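Local coordinates for protein putative DD-carboxypeptidase TP_0574 (Treponema pallidum, PDB 1O75) that binds penicillin and has zinc-stimulated carboxypeptidase activity on synthetic depsipeptides, which may lower peptidoglycan cross-linking in this spirochaete, at residues 219-224 with 329-334; 358-363 with 401-406; 265-270 with 310-315. The protein carries 2 engineered substitutions. One frame throughout, in Å; residues are numbered along the deposited sequence. Where two conformers were deposited one is given.

Interaction 1. Residues 219-224 with 329-334; sequences TGYHSR and VRFLPK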
ATOM      1  N   THR B 219       8.210  -7.086  10.915  1.00 35.71           N
ATOM      2  CA  THR B 219       7.699  -6.994  12.273  1.00 37.73           C
ATOM      3  C   THR B 219       7.340  -5.544  12.595  1.00 38.15           C
ATOM      4  O   THR B 219       8.063  -4.624  12.206  1.00 37.68           O
ATOM      5  CB  THR B 219       8.759  -7.517  13.270  1.00 39.24           C
ATOM      6  OG1 THR B 219       8.925  -8.922  13.069  1.00 44.97           O
ATOM      7  CG2 THR B 219       8.323  -7.296  14.707  1.00 43.97           C
ATOM      8  N   GLY B 220       6.221  -5.344  13.291  1.00 36.27           N
ATOM      9  CA  GLY B 220       5.798  -3.996  13.646  1.00 37.84           C
ATOM     10  C   GLY B 220       5.261  -3.952  15.066  1.00 38.52           C
ATOM     11  O   GLY B 220       4.898  -4.994  15.611  1.00 38.55           O
ATOM     12  N   TYR B 221       5.211  -2.770  15.678  1.00 39.36           N
ATOM     13  CA  TYR B 221       4.698  -2.660  17.041  1.00 40.93           C
ATOM     14  C   TYR B 221       3.530  -1.664  17.205  1.00 45.30           C
ATOM     15  O   TYR B 221       2.834  -1.686  18.215  1.00 47.85           O
ATOM     16  CB  TYR B 221       5.846  -2.312  18.004  1.00 37.23           C
ATOM     17  CG  TYR B 221       6.910  -3.377  18.051  1.00 35.85           C
ATOM     18  CD1 TYR B 221       7.986  -3.363  17.155  1.00 34.08           C
ATOM     19  CD2 TYR B 221       6.797  -4.454  18.931  1.00 34.22           C
ATOM     20  CE1 TYR B 221       8.920  -4.410  17.131  1.00 34.38           C
ATOM     21  CE2 TYR B 221       7.719  -5.498  18.919  1.00 33.75           C
ATOM     22  CZ  TYR B 221       8.774  -5.478  18.019  1.00 35.52           C
ATOM     23  OH  TYR B 221       9.663  -6.538  17.996  1.00 35.70           O
ATOM     24  N   HIS B 222       3.313  -0.795  16.228  1.00 51.10           N
ATOM     25  CA  HIS B 222       2.188   0.148  16.296  1.00 58.02           C
ATOM     26  C   HIS B 222       1.511   0.145  14.942  1.00 60.51           C
ATOM     27  O   HIS B 222       1.101   1.191  14.446  1.00 60.84           O
ATOM     28  CB  HIS B 222       2.646   1.582  16.565  1.00 60.08           C
ATOM     29  CG  HIS B 222       3.682   1.699  17.631  1.00 63.85           C
ATOM     30  ND1 HIS B 222       5.020   1.863  17.344  1.00 64.46           N
ATOM     31  CD2 HIS B 222       3.583   1.654  18.980  1.00 65.07           C
ATOM     32  CE1 HIS B 222       5.701   1.915  18.474  1.00 65.73           C
ATOM     33  NE2 HIS B 222       4.854   1.789  19.480  1.00 66.47           N
ATOM     34  N   SER B 223       1.385  -1.025  14.340  1.00 62.74           N
ATOM     35  CA  SER B 223       0.808  -1.098  13.008  1.00 65.62           C
ATOM     36  C   SER B 223      -0.709  -1.201  12.933  1.00 65.53           C
ATOM     37  O   SER B 223      -1.322  -0.689  11.994  1.00 66.79           O
ATOM     38  CB  SER B 223       1.459  -2.257  12.258  1.00 67.96           C
ATOM     39  OG  SER B 223       2.871  -2.144  12.357  1.00 71.20           O
ATOM     40  N   ARG B 224      -1.314  -1.855  13.914  1.00 63.76           N
ATOM     41  CA  ARG B 224      -2.756  -2.004  13.920  1.00 62.10           C
ATOM     42  C   ARG B 224      -3.228  -1.769  15.334  1.00 60.59           C
ATOM     43  O   ARG B 224      -2.571  -2.181  16.290  1.00 59.78           O
ATOM     44  CB  ARG B 224      -3.139  -3.411  13.441  1.00 64.62           C
ATOM     45  CG  ARG B 224      -4.623  -3.744  13.527  1.00 65.82           C
ATOM     46  CD  ARG B 224      -5.036  -4.634  12.369  1.00 67.78           C
ATOM     47  NE  ARG B 224      -6.327  -5.284  12.599  1.00 71.21           N
ATOM     48  CZ  ARG B 224      -7.000  -5.964  11.675  1.00 71.92           C
ATOM     49  NH1 ARG B 224      -6.517  -6.079  10.451  1.00 74.44           N
ATOM     50  NH2 ARG B 224      -8.147  -6.548  11.974  1.00 72.58           N
ATOM     51  N   VAL B 329       9.505 -15.615  14.041  1.00 25.87           N
ATOM     52  CA  VAL B 329       9.675 -14.184  14.242  1.00 26.76           C
ATOM     53  C   VAL B 329       9.947 -13.896  15.706  1.00 26.61           C
ATOM     54  O   VAL B 329       9.571 -14.669  16.581  1.00 28.12           O
ATOM     55  CB  VAL B 329       8.395 -13.409  13.791  1.00 28.25           C
ATOM     56  CG1 VAL B 329       7.194 -13.785  14.674  1.00 27.36           C
ATOM     57  CG2 VAL B 329       8.641 -11.932  13.910  1.00 34.48           C
ATOM     58  N   ARG B 330      10.601 -12.781  15.981  1.00 27.12           N
ATOM     59  CA  ARG B 330      10.883 -12.418  17.366  1.00 27.64           C
ATOM     60  C   ARG B 330      10.245 -11.070  17.699  1.00 27.92           C
ATOM     61  O   ARG B 330      10.371 -10.121  16.927  1.00 28.12           O
ATOM     62  CB  ARG B 330      12.397 -12.329  17.605  1.00 28.19           C
ATOM     63  CG  ARG B 330      12.745 -12.000  19.075  1.00 32.67           C
ATOM     64  CD  ARG B 330      14.204 -11.585  19.237  1.00 33.34           C
ATOM     65  NE  ARG B 330      14.436 -11.060  20.582  1.00 37.40           N
ATOM     66  CZ  ARG B 330      15.567 -10.469  20.956  1.00 38.84           C
ATOM     67  NH1 ARG B 330      16.557 -10.328  20.085  1.00 36.08           N
ATOM     68  NH2 ARG B 330      15.711 -10.041  22.199  1.00 40.17           N
ATOM     69  N   PHE B 331       9.538 -10.998  18.820  1.00 28.89           N
ATOM     70  CA  PHE B 331       8.942  -9.733  19.236  1.00 30.31           C
ATOM     71  C   PHE B 331       9.771  -9.237  20.435  1.00 31.84           C
ATOM     72  O   PHE B 331       9.906  -9.923  21.437  1.00 30.75           O
ATOM     73  CB  PHE B 331       7.472  -9.908  19.621  1.00 28.37           C
ATOM     74  CG  PHE B 331       6.590 -10.383  18.484  1.00 28.20           C
ATOM     75  CD1 PHE B 331       6.769  -9.887  17.194  1.00 30.58           C
ATOM     76  CD2 PHE B 331       5.539 -11.283  18.727  1.00 28.24           C
ATOM     77  CE1 PHE B 331       5.911 -10.274  16.145  1.00 30.64           C
ATOM     78  CE2 PHE B 331       4.670 -11.680  17.696  1.00 31.50           C
ATOM     79  CZ  PHE B 331       4.859 -11.171  16.398  1.00 30.43           C
ATOM     80  N   LEU B 332      10.327  -8.040  20.296  1.00 35.29           N
ATOM     81  CA  LEU B 332      11.176  -7.435  21.313  1.00 37.26           C
ATOM     82  C   LEU B 332      10.456  -6.989  22.572  1.00 39.28           C
ATOM     83  O   LEU B 332       9.252  -6.739  22.556  1.00 37.90           O
ATOM     84  CB  LEU B 332      11.922  -6.239  20.707  1.00 37.36           C
ATOM     85  CG  LEU B 332      12.900  -6.658  19.606  1.00 38.63           C
ATOM     86  CD1 LEU B 332      13.335  -5.449  18.806  1.00 38.52           C
ATOM     87  CD2 LEU B 332      14.111  -7.375  20.244  1.00 37.63           C
ATOM     88  N   PRO B 333      11.203  -6.887  23.687  1.00 40.85           N
ATOM     89  CA  PRO B 333      10.676  -6.465  24.986  1.00 44.36           C
ATOM     90  C   PRO B 333      10.250  -5.012  24.888  1.00 45.88           C
ATOM     91  O   PRO B 333      10.724  -4.269  24.024  1.00 43.38           O
ATOM     92  CB  PRO B 333      11.873  -6.611  25.925  1.00 44.00           C
ATOM     93  CG  PRO B 333      12.730  -7.624  25.255  1.00 45.19           C
ATOM     94  CD  PRO B 333      12.617  -7.274  23.801  1.00 42.12           C
ATOM     95  N   LYS B 334       9.368  -4.611  25.791  1.00 51.07           N
ATOM     96  CA  LYS B 334       8.877  -3.243  25.841  1.00 56.13           C
ATOM     97  C   LYS B 334       9.877  -2.407  26.627  1.00 57.67           C
ATOM     98  O   LYS B 334      10.322  -2.824  27.696  1.00 57.97           O
ATOM     99  CB  LYS B 334       7.526  -3.202  26.556  1.00 58.25           C
ATOM    100  CG  LYS B 334       6.887  -1.832  26.592  1.00 61.79           C
ATOM    101  CD  LYS B 334       5.566  -1.865  27.348  1.00 65.61           C
ATOM    102  CE  LYS B 334       4.821  -0.542  27.220  1.00 67.53           C
ATOM    103  NZ  LYS B 334       5.638   0.617  27.692  1.00 69.13           N
TER
HETATM  104  O   HOH W   1      11.598  -9.220  14.926  1.00 51.55           O
HETATM  105  O   HOH W   2      11.326  -6.873  16.070  1.00 38.45           O
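Thr219, near the end of its strand, turns both branches of its side chain to Val329 and Phe331, and so shows how one short residue can serve two environments. Its methyl CG2, set anti to the backbone N, lies in the plane of the Phe331 ring at the ring's edge, CG2 to CD1 being 3.9 Å. The hydroxyl branch goes the other way: OG1 comes within 3.1 Å of Val329 CG2, a close fit, and shares a water with Arg330 O, to which that water donates. After Gly220 the chain leaves the strand, and Tyr221 makes the direct polar link. Its CG stands beside the backbone N (chi1 -62°), and the ring reaches across until OH accepts the backbone N-H of Leu332, N to OH 2.8 Å and almost straight (174°). A second water lies in the plane of the Tyr221 ring, 2.6 Å from OH, and donates weakly to Arg330 O. Leu332 CB lies 3.5 Å from Tyr221 OH, supplying an apolar side. The tyrosine takes up a backbone N-H just beyond the end of strand 325-331. Phe331 lines a xenon pocket, its side chain about 3 Å from the bound xenon at the nearest atoms, and its ring meets Tyr313. The contact bridges the ends of strands 212-220 and 325-331, each outermost within this chain in its four-stranded antiparallel sheet of domain C; strand 229-237 backs it through Ala229, while the second subunit packs its Ser87 on Thr219, Tyr221 and Leu332 and makes backbone hydrogen bonds with Thr219.

Interaction 2. Residues 358-363 with 401-406; sequences LMDAAV and RFKEFG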
ATOM      1  N   LEU B 358      19.745   3.891  23.326  1.00 77.51           N
ATOM      2  CA  LEU B 358      19.532   4.612  22.068  1.00 76.12           C
ATOM      3  C   LEU B 358      20.543   4.245  20.981  1.00 75.56           C
ATOM      4  O   LEU B 358      20.694   4.964  19.992  1.00 75.06           O
ATOM      5  CB  LEU B 358      19.555   6.126  22.314  1.00 74.98           C
ATOM      6  CG  LEU B 358      18.478   6.661  23.264  1.00 74.69           C
ATOM      7  CD1 LEU B 358      18.600   8.167  23.388  1.00 74.97           C
ATOM      8  CD2 LEU B 358      17.095   6.286  22.746  1.00 74.75           C
ATOM      9  N   MET B 359      21.227   3.120  21.167  1.00 75.82           N
ATOM     10  CA  MET B 359      22.212   2.644  20.199  1.00 75.86           C
ATOM     11  C   MET B 359      21.501   2.141  18.952  1.00 74.05           C
ATOM     12  O   MET B 359      20.523   1.400  19.042  1.00 73.76           O
ATOM     13  CB  MET B 359      23.042   1.494  20.790  1.00 79.82           C
ATOM     14  CG  MET B 359      23.959   1.873  21.952  1.00 83.78           C
ATOM     15  SD  MET B 359      25.401   2.842  21.445  1.00 88.50           S
ATOM     16  CE  MET B 359      26.453   1.534  20.783  1.00 86.99           C
ATOM     17  N   ASP B 360      21.993   2.539  17.785  1.00 71.94           N
ATOM     18  CA  ASP B 360      21.388   2.102  16.535  1.00 70.55           C
ATOM     19  C   ASP B 360      19.899   2.466  16.460  1.00 67.81           C
ATOM     20  O   ASP B 360      19.141   1.844  15.718  1.00 66.80           O
ATOM     21  CB  ASP B 360      21.551   0.585  16.381  1.00 72.66           C
ATOM     22  CG  ASP B 360      23.005   0.160  16.221  1.00 75.10           C
ATOM     23  OD1 ASP B 360      23.528   0.235  15.085  1.00 75.21           O
ATOM     24  OD2 ASP B 360      23.623  -0.244  17.235  1.00 76.20           O
ATOM     25  N   ALA B 361      19.482   3.464  17.235  1.00 64.67           N
ATOM     26  CA  ALA B 361      18.090   3.893  17.218  1.00 62.19           C
ATOM     27  C   ALA B 361      17.830   4.729  15.971  1.00 61.19           C
ATOM     28  O   ALA B 361      18.749   5.321  15.404  1.00 60.72           O
ATOM     29  CB  ALA B 361      17.774   4.700  18.458  1.00 61.19           C
ATOM     30  N   ALA B 362      16.573   4.769  15.542  1.00 59.15           N
ATOM     31  CA  ALA B 362      16.195   5.534  14.363  1.00 57.46           C
ATOM     32  C   ALA B 362      14.793   6.100  14.562  1.00 57.55           C
ATOM     33  O   ALA B 362      14.047   5.635  15.431  1.00 56.45           O
ATOM     34  CB  ALA B 362      16.232   4.646  13.128  1.00 57.64           C
ATOM     35  N   VAL B 363      14.432   7.107  13.774  1.00 55.36           N
ATOM     36  CA  VAL B 363      13.110   7.692  13.914  1.00 55.00           C
ATOM     37  C   VAL B 363      12.446   8.058  12.595  1.00 54.68           C
ATOM     38  O   VAL B 363      13.099   8.196  11.558  1.00 53.83           O
ATOM     39  CB  VAL B 363      13.140   8.987  14.767  1.00 55.26           C
ATOM     40  CG1 VAL B 363      13.853   8.741  16.087  1.00 55.17           C
ATOM     41  CG2 VAL B 363      13.814  10.106  13.982  1.00 54.83           C
ATOM     42  N   ARG B 401      12.506   3.646  16.814  1.00 45.17           N
ATOM     43  CA  ARG B 401      12.782   2.221  16.749  1.00 46.51           C
ATOM     44  C   ARG B 401      14.088   1.943  17.490  1.00 47.41           C
ATOM     45  O   ARG B 401      15.130   2.516  17.165  1.00 47.64           O
ATOM     46  CB  ARG B 401      12.900   1.761  15.294  1.00 46.38           C
ATOM     47  CG  ARG B 401      11.560   1.657  14.579  1.00 46.97           C
ATOM     48  CD  ARG B 401      11.727   1.105  13.179  1.00 47.60           C
ATOM     49  NE  ARG B 401      12.331   2.076  12.273  1.00 46.69           N
ATOM     50  CZ  ARG B 401      11.686   3.105  11.728  1.00 46.73           C
ATOM     51  NH1 ARG B 401      10.400   3.307  11.989  1.00 44.22           N
ATOM     52  NH2 ARG B 401      12.335   3.939  10.925  1.00 44.58           N
ATOM     53  N   PHE B 402      14.023   1.087  18.503  1.00 47.86           N
ATOM     54  CA  PHE B 402      15.219   0.731  19.257  1.00 48.36           C
ATOM     55  C   PHE B 402      15.767  -0.584  18.721  1.00 49.63           C
ATOM     56  O   PHE B 402      15.098  -1.303  17.973  1.00 49.46           O
ATOM     57  CB  PHE B 402      14.908   0.564  20.743  1.00 46.57           C
ATOM     58  CG  PHE B 402      14.168   1.719  21.343  1.00 47.36           C
ATOM     59  CD1 PHE B 402      12.783   1.684  21.468  1.00 47.19           C
ATOM     60  CD2 PHE B 402      14.857   2.837  21.810  1.00 48.41           C
ATOM     61  CE1 PHE B 402      12.090   2.740  22.053  1.00 47.88           C
ATOM     62  CE2 PHE B 402      14.175   3.903  22.396  1.00 48.17           C
ATOM     63  CZ  PHE B 402      12.789   3.855  22.520  1.00 49.08           C
ATOM     64  N   LYS B 403      16.988  -0.899  19.116  1.00 50.14           N
ATOM     65  CA  LYS B 403      17.634  -2.119  18.682  1.00 52.37           C
ATOM     66  C   LYS B 403      17.165  -3.328  19.493  1.00 50.66           C
ATOM     67  O   LYS B 403      16.960  -4.409  18.944  1.00 51.23           O
ATOM     68  CB  LYS B 403      19.146  -1.968  18.832  1.00 55.30           C
ATOM     69  CG  LYS B 403      19.964  -3.017  18.106  1.00 59.85           C
ATOM     70  CD  LYS B 403      21.435  -2.843  18.465  1.00 64.28           C
ATOM     71  CE  LYS B 403      22.345  -3.631  17.547  1.00 66.13           C
ATOM     72  NZ  LYS B 403      23.768  -3.384  17.910  1.00 67.47           N
ATOM     73  N   GLU B 404      16.997  -3.140  20.798  1.00 49.83           N
ATOM     74  CA  GLU B 404      16.591  -4.227  21.685  1.00 48.38           C
ATOM     75  C   GLU B 404      15.189  -4.116  22.259  1.00 44.97           C
ATOM     76  O   GLU B 404      14.825  -4.906  23.120  1.00 44.41           O
ATOM     77  CB  GLU B 404      17.580  -4.348  22.855  1.00 52.32           C
ATOM     78  CG  GLU B 404      18.994  -4.762  22.467  1.00 57.78           C
ATOM     79  CD  GLU B 404      19.029  -6.088  21.717  1.00 62.40           C
ATOM     80  OE1 GLU B 404      18.420  -7.079  22.200  1.00 63.24           O
ATOM     81  OE2 GLU B 404      19.675  -6.137  20.642  1.00 64.85           O
ATOM     82  N   PHE B 405      14.406  -3.146  21.803  1.00 42.51           N
ATOM     83  CA  PHE B 405      13.052  -2.971  22.320  1.00 41.93           C
ATOM     84  C   PHE B 405      12.038  -2.668  21.229  1.00 40.49           C
ATOM     85  O   PHE B 405      12.401  -2.211  20.148  1.00 39.14           O
ATOM     86  CB  PHE B 405      12.999  -1.822  23.334  1.00 44.65           C
ATOM     87  CG  PHE B 405      13.926  -1.991  24.501  1.00 45.11           C
ATOM     88  CD1 PHE B 405      15.247  -1.565  24.420  1.00 46.78           C
ATOM     89  CD2 PHE B 405      13.476  -2.568  25.676  1.00 46.25           C
ATOM     90  CE1 PHE B 405      16.113  -1.709  25.506  1.00 48.92           C
ATOM     91  CE2 PHE B 405      14.324  -2.722  26.769  1.00 46.81           C
ATOM     92  CZ  PHE B 405      15.651  -2.288  26.682  1.00 49.21           C
ATOM     93  N   GLY B 406      10.767  -2.920  21.527  1.00 41.02           N
ATOM     94  CA  GLY B 406       9.711  -2.626  20.578  1.00 41.17           C
ATOM     95  C   GLY B 406       9.727  -1.130  20.325  1.00 42.45           C
ATOM     96  O   GLY B 406      10.136  -0.358  21.186  1.00 43.42           O
TER
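Arg401 N donates to Ala362 O over 2.9 Å at 166°, and Ala362 N returns a bond to Arg401 O, 3.1 Å long and in the carbonyl plane. Ala361 CA also approaches Arg401 O, at 3.3 Å, in a CA-H...O contact. Ala362 and Arg401 are therefore an antiparallel hydrogen-bonded pair, in strand 362-367 beside the end of its neighbour 396-401 in the C-terminal four-stranded sheet. Just ahead of the pair, a type II beta turn from Leu358 to Ala361 leads the chain into the strand. From that turn Asp360 forms a salt bridge with Lys403: NZ reaches OD2 at 3.2 Å from well above the carboxylate plane, and the lysine gets there on a chain fully extended beyond CG, its CD also brushing the aspartate CB at 4.0 Å. Both residues are exposed. Leu358 and Phe402 instead lie side by side, pointing the same way; Leu358 CD2 lies in the plane of the Phe402 ring, 3.8 Å from Phe402 CE2. Arg401, bent at chi3 (-73°), carries its guanidinium to Asp364, Glu399 and Asp376, three salt bridges that probably offset its charge, while Ser87 of the second subunit packs against its side chain.

Interaction 3. Residues 265-270 with 310-315; sequences DDASYT and PGYYRL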
ATOM      1  N   ASP B 265      12.054 -16.934  25.709  0.57 32.35           N
ATOM      2  CA  ASP B 265      13.290 -16.276  25.292  0.57 33.17           C
ATOM      3  C   ASP B 265      14.264 -17.231  24.599  0.57 33.05           C
ATOM      4  O   ASP B 265      15.400 -16.853  24.313  0.57 32.76           O
ATOM      5  CB  ASP B 265      13.991 -15.617  26.486  0.57 35.27           C
ATOM      6  CG  ASP B 265      13.117 -14.588  27.195  0.57 38.75           C
ATOM      7  OD1 ASP B 265      12.442 -13.780  26.517  0.57 42.16           O
ATOM      8  OD2 ASP B 265      13.115 -14.583  28.442  0.57 40.32           O
ATOM      9  N   ASP B 266      13.824 -18.456  24.318  1.00 31.13           N
ATOM     10  CA  ASP B 266      14.698 -19.431  23.659  1.00 30.51           C
ATOM     11  C   ASP B 266      14.885 -19.225  22.149  1.00 29.83           C
ATOM     12  O   ASP B 266      14.114 -19.736  21.327  1.00 29.19           O
ATOM     13  CB  ASP B 266      14.217 -20.868  23.931  1.00 30.03           C
ATOM     14  CG  ASP B 266      15.076 -21.923  23.227  1.00 30.51           C
ATOM     15  OD1 ASP B 266      16.221 -21.611  22.846  1.00 30.47           O
ATOM     16  OD2 ASP B 266      14.606 -23.065  23.048  1.00 32.25           O
ATOM     17  N   ALA B 267      15.932 -18.486  21.798  1.00 27.98           N
ATOM     18  CA  ALA B 267      16.256 -18.186  20.405  1.00 29.34           C
ATOM     19  C   ALA B 267      16.560 -19.427  19.575  1.00 29.39           C
ATOM     20  O   ALA B 267      16.543 -19.365  18.344  1.00 29.14           O
ATOM     21  CB  ALA B 267      17.444 -17.232  20.337  1.00 31.40           C
ATOM     22  N   SER B 268      16.819 -20.560  20.227  1.00 29.94           N
ATOM     23  CA  SER B 268      17.106 -21.775  19.458  1.00 30.12           C
ATOM     24  C   SER B 268      15.848 -22.555  19.068  1.00 27.93           C
ATOM     25  O   SER B 268      15.948 -23.565  18.394  1.00 26.16           O
ATOM     26  CB  SER B 268      18.045 -22.707  20.242  1.00 31.64           C
ATOM     27  OG  SER B 268      17.368 -23.334  21.330  1.00 32.65           O
ATOM     28  N   TYR B 269      14.672 -22.097  19.495  1.00 25.28           N
ATOM     29  CA  TYR B 269      13.425 -22.799  19.185  1.00 25.97           C
ATOM     30  C   TYR B 269      13.453 -24.289  19.596  1.00 26.55           C
ATOM     31  O   TYR B 269      13.020 -25.194  18.858  1.00 26.63           O
ATOM     32  CB  TYR B 269      13.077 -22.654  17.690  1.00 24.58           C
ATOM     33  CG  TYR B 269      12.563 -21.264  17.330  1.00 26.69           C
ATOM     34  CD1 TYR B 269      13.446 -20.203  17.122  1.00 28.65           C
ATOM     35  CD2 TYR B 269      11.185 -21.006  17.236  1.00 27.19           C
ATOM     36  CE1 TYR B 269      12.973 -18.901  16.818  1.00 27.59           C
ATOM     37  CE2 TYR B 269      10.700 -19.721  16.943  1.00 27.66           C
ATOM     38  CZ  TYR B 269      11.606 -18.673  16.729  1.00 29.19           C
ATOM     39  OH  TYR B 269      11.148 -17.416  16.376  1.00 27.21           O
ATOM     40  N   THR B 270      13.943 -24.527  20.799  1.00 26.35           N
ATOM     41  CA  THR B 270      14.025 -25.868  21.320  1.00 25.29           C
ATOM     42  C   THR B 270      12.988 -26.164  22.397  1.00 22.56           C
ATOM     43  O   THR B 270      12.396 -27.231  22.413  1.00 24.75           O
ATOM     44  CB  THR B 270      15.452 -26.120  21.877  1.00 26.67           C
ATOM     45  OG1 THR B 270      16.393 -26.002  20.796  1.00 26.54           O
ATOM     46  CG2 THR B 270      15.550 -27.531  22.497  1.00 25.75           C
ATOM     47  N   PRO B 310       6.724 -11.001  25.148  1.00 28.49           N
ATOM     48  CA  PRO B 310       7.782 -10.823  24.159  1.00 28.01           C
ATOM     49  C   PRO B 310       8.632 -12.105  24.050  1.00 28.52           C
ATOM     50  O   PRO B 310       8.706 -12.893  24.993  1.00 30.18           O
ATOM     51  CB  PRO B 310       8.593  -9.652  24.721  1.00 29.79           C
ATOM     52  CG  PRO B 310       7.561  -8.863  25.506  1.00 27.83           C
ATOM     53  CD  PRO B 310       6.798  -9.972  26.205  1.00 29.01           C
ATOM     54  N   GLY B 311       9.270 -12.307  22.907  1.00 26.30           N
ATOM     55  CA  GLY B 311      10.069 -13.504  22.738  1.00 28.86           C
ATOM     56  C   GLY B 311       9.983 -14.063  21.322  1.00 27.42           C
ATOM     57  O   GLY B 311       9.628 -13.353  20.384  1.00 27.79           O
ATOM     58  N   TYR B 312      10.298 -15.347  21.197  1.00 26.00           N
ATOM     59  CA  TYR B 312      10.328 -16.045  19.925  1.00 23.96           C
ATOM     60  C   TYR B 312       9.074 -16.832  19.666  1.00 25.24           C
ATOM     61  O   TYR B 312       8.637 -17.655  20.502  1.00 24.14           O
ATOM     62  CB  TYR B 312      11.525 -16.993  19.886  1.00 25.38           C
ATOM     63  CG  TYR B 312      12.826 -16.259  19.951  1.00 25.89           C
ATOM     64  CD1 TYR B 312      13.468 -15.834  18.790  1.00 25.02           C
ATOM     65  CD2 TYR B 312      13.383 -15.916  21.186  1.00 26.79           C
ATOM     66  CE1 TYR B 312      14.637 -15.084  18.857  1.00 28.94           C
ATOM     67  CE2 TYR B 312      14.549 -15.154  21.262  1.00 29.43           C
ATOM     68  CZ  TYR B 312      15.164 -14.745  20.102  1.00 29.11           C
ATOM     69  OH  TYR B 312      16.283 -13.957  20.188  1.00 33.47           O
ATOM     70  N   TYR B 313       8.515 -16.590  18.485  1.00 24.26           N
ATOM     71  CA  TYR B 313       7.307 -17.255  18.075  1.00 24.29           C
ATOM     72  C   TYR B 313       7.506 -17.985  16.759  1.00 23.90           C
ATOM     73  O   TYR B 313       8.356 -17.628  15.944  1.00 24.00           O
ATOM     74  CB  TYR B 313       6.149 -16.256  17.894  1.00 21.86           C
ATOM     75  CG  TYR B 313       5.627 -15.654  19.175  1.00 24.30           C
ATOM     76  CD1 TYR B 313       6.305 -14.611  19.813  1.00 21.60           C
ATOM     77  CD2 TYR B 313       4.456 -16.135  19.754  1.00 22.29           C
ATOM     78  CE1 TYR B 313       5.809 -14.065  21.009  1.00 22.78           C
ATOM     79  CE2 TYR B 313       3.967 -15.605  20.929  1.00 25.21           C
ATOM     80  CZ  TYR B 313       4.643 -14.569  21.553  1.00 23.32           C
ATOM     81  OH  TYR B 313       4.111 -14.055  22.715  1.00 25.72           O
ATOM     82  N   ARG B 314       6.699 -19.011  16.570  1.00 23.70           N
ATOM     83  CA  ARG B 314       6.702 -19.776  15.337  1.00 23.66           C
ATOM     84  C   ARG B 314       5.245 -19.709  14.904  1.00 23.29           C
ATOM     85  O   ARG B 314       4.363 -20.148  15.651  1.00 24.61           O
ATOM     86  CB  ARG B 314       7.111 -21.235  15.589  1.00 25.48           C
ATOM     87  CG  ARG B 314       6.882 -22.139  14.382  1.00 26.53           C
ATOM     88  CD  ARG B 314       7.800 -23.377  14.421  1.00 28.70           C
ATOM     89  NE  ARG B 314       9.201 -22.997  14.212  1.00 27.40           N
ATOM     90  CZ  ARG B 314      10.242 -23.758  14.527  1.00 28.45           C
ATOM     91  NH1 ARG B 314      10.056 -24.963  15.078  1.00 26.17           N
ATOM     92  NH2 ARG B 314      11.470 -23.316  14.297  1.00 24.50           N
ATOM     93  N   LEU B 315       5.001 -19.151  13.719  1.00 22.80           N
ATOM     94  CA  LEU B 315       3.644 -19.002  13.180  1.00 24.37           C
ATOM     95  C   LEU B 315       3.404 -20.058  12.108  1.00 22.72           C
ATOM     96  O   LEU B 315       4.239 -20.249  11.234  1.00 24.30           O
ATOM     97  CB  LEU B 315       3.479 -17.607  12.520  1.00 23.08           C
ATOM     98  CG  LEU B 315       4.079 -16.425  13.266  1.00 25.55           C
ATOM     99  CD1 LEU B 315       3.776 -15.120  12.531  1.00 26.49           C
ATOM    100  CD2 LEU B 315       3.523 -16.390  14.675  1.00 24.31           C
TER
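The Tyr312 ring carries Ala267 over one face: CA sits above the ring centre in a CH-pi contact, 3.5 Å from the centroid and almost along the ring normal, and CB reaches CZ at 3.4 Å. At the edge of the same ring, in its plane, is Tyr269 OH. The two tyrosine side chains cross at about a right angle, their rings obliquely set with planes at 78°, and Tyr269 CZ packs on Tyr312 CB at 3.6 Å. Arg314 turns its guanidinium face to Tyr269; Tyr269 CD2 lies over it toward the rim, NH2 to CD2 3.7 Å, and the two planes are only 12° apart. A bend at chi3 (-69°) lays the group alongside the ring, while Asp328 forms a salt bridge with its NE. The phenol end of Tyr269 donates to Tyr313 O, OH to O 2.8 Å, from above the carbonyl plane. What presents Tyr269 and Ala267 is a type I beta turn from Asp266 to Tyr269, reinforced by an Asx turn: Asp266 OD1 accepts both Ser268 N (2.9 Å) and Ser268 OG, the latter on its syn lone pair. The loop, which leads from strand 255-262 to strand 274-276, thus folds over one side of strand 311-319, between its neighbours 255-262 and 325-331; Tyr269 also touches Asp328, and Tyr312 touches Arg330, both on strand 325-331.

Following the chain from its N terminus, 219-224 comes first and meets 329-334, more than a hundred residues on, to close interaction 1. Within that loop 265-270 meets 310-315, so interaction 3 closes a nested loop of about forty residues; strands 311-319 and 325-331 sit side by side in one sheet, where Phe331 N to Gly311 O at 2.8 Å is a probable hydrogen bond. Interaction 2 opens afterwards and closes a shorter loop in the C-terminal sheet. Interaction 1 links the two sheets of domain C, interaction 3 packs a loop onto one of them, and a probable bond between Pro333 O and Gly406 N connects interaction 1 to interaction 2, which does not touch interaction 3.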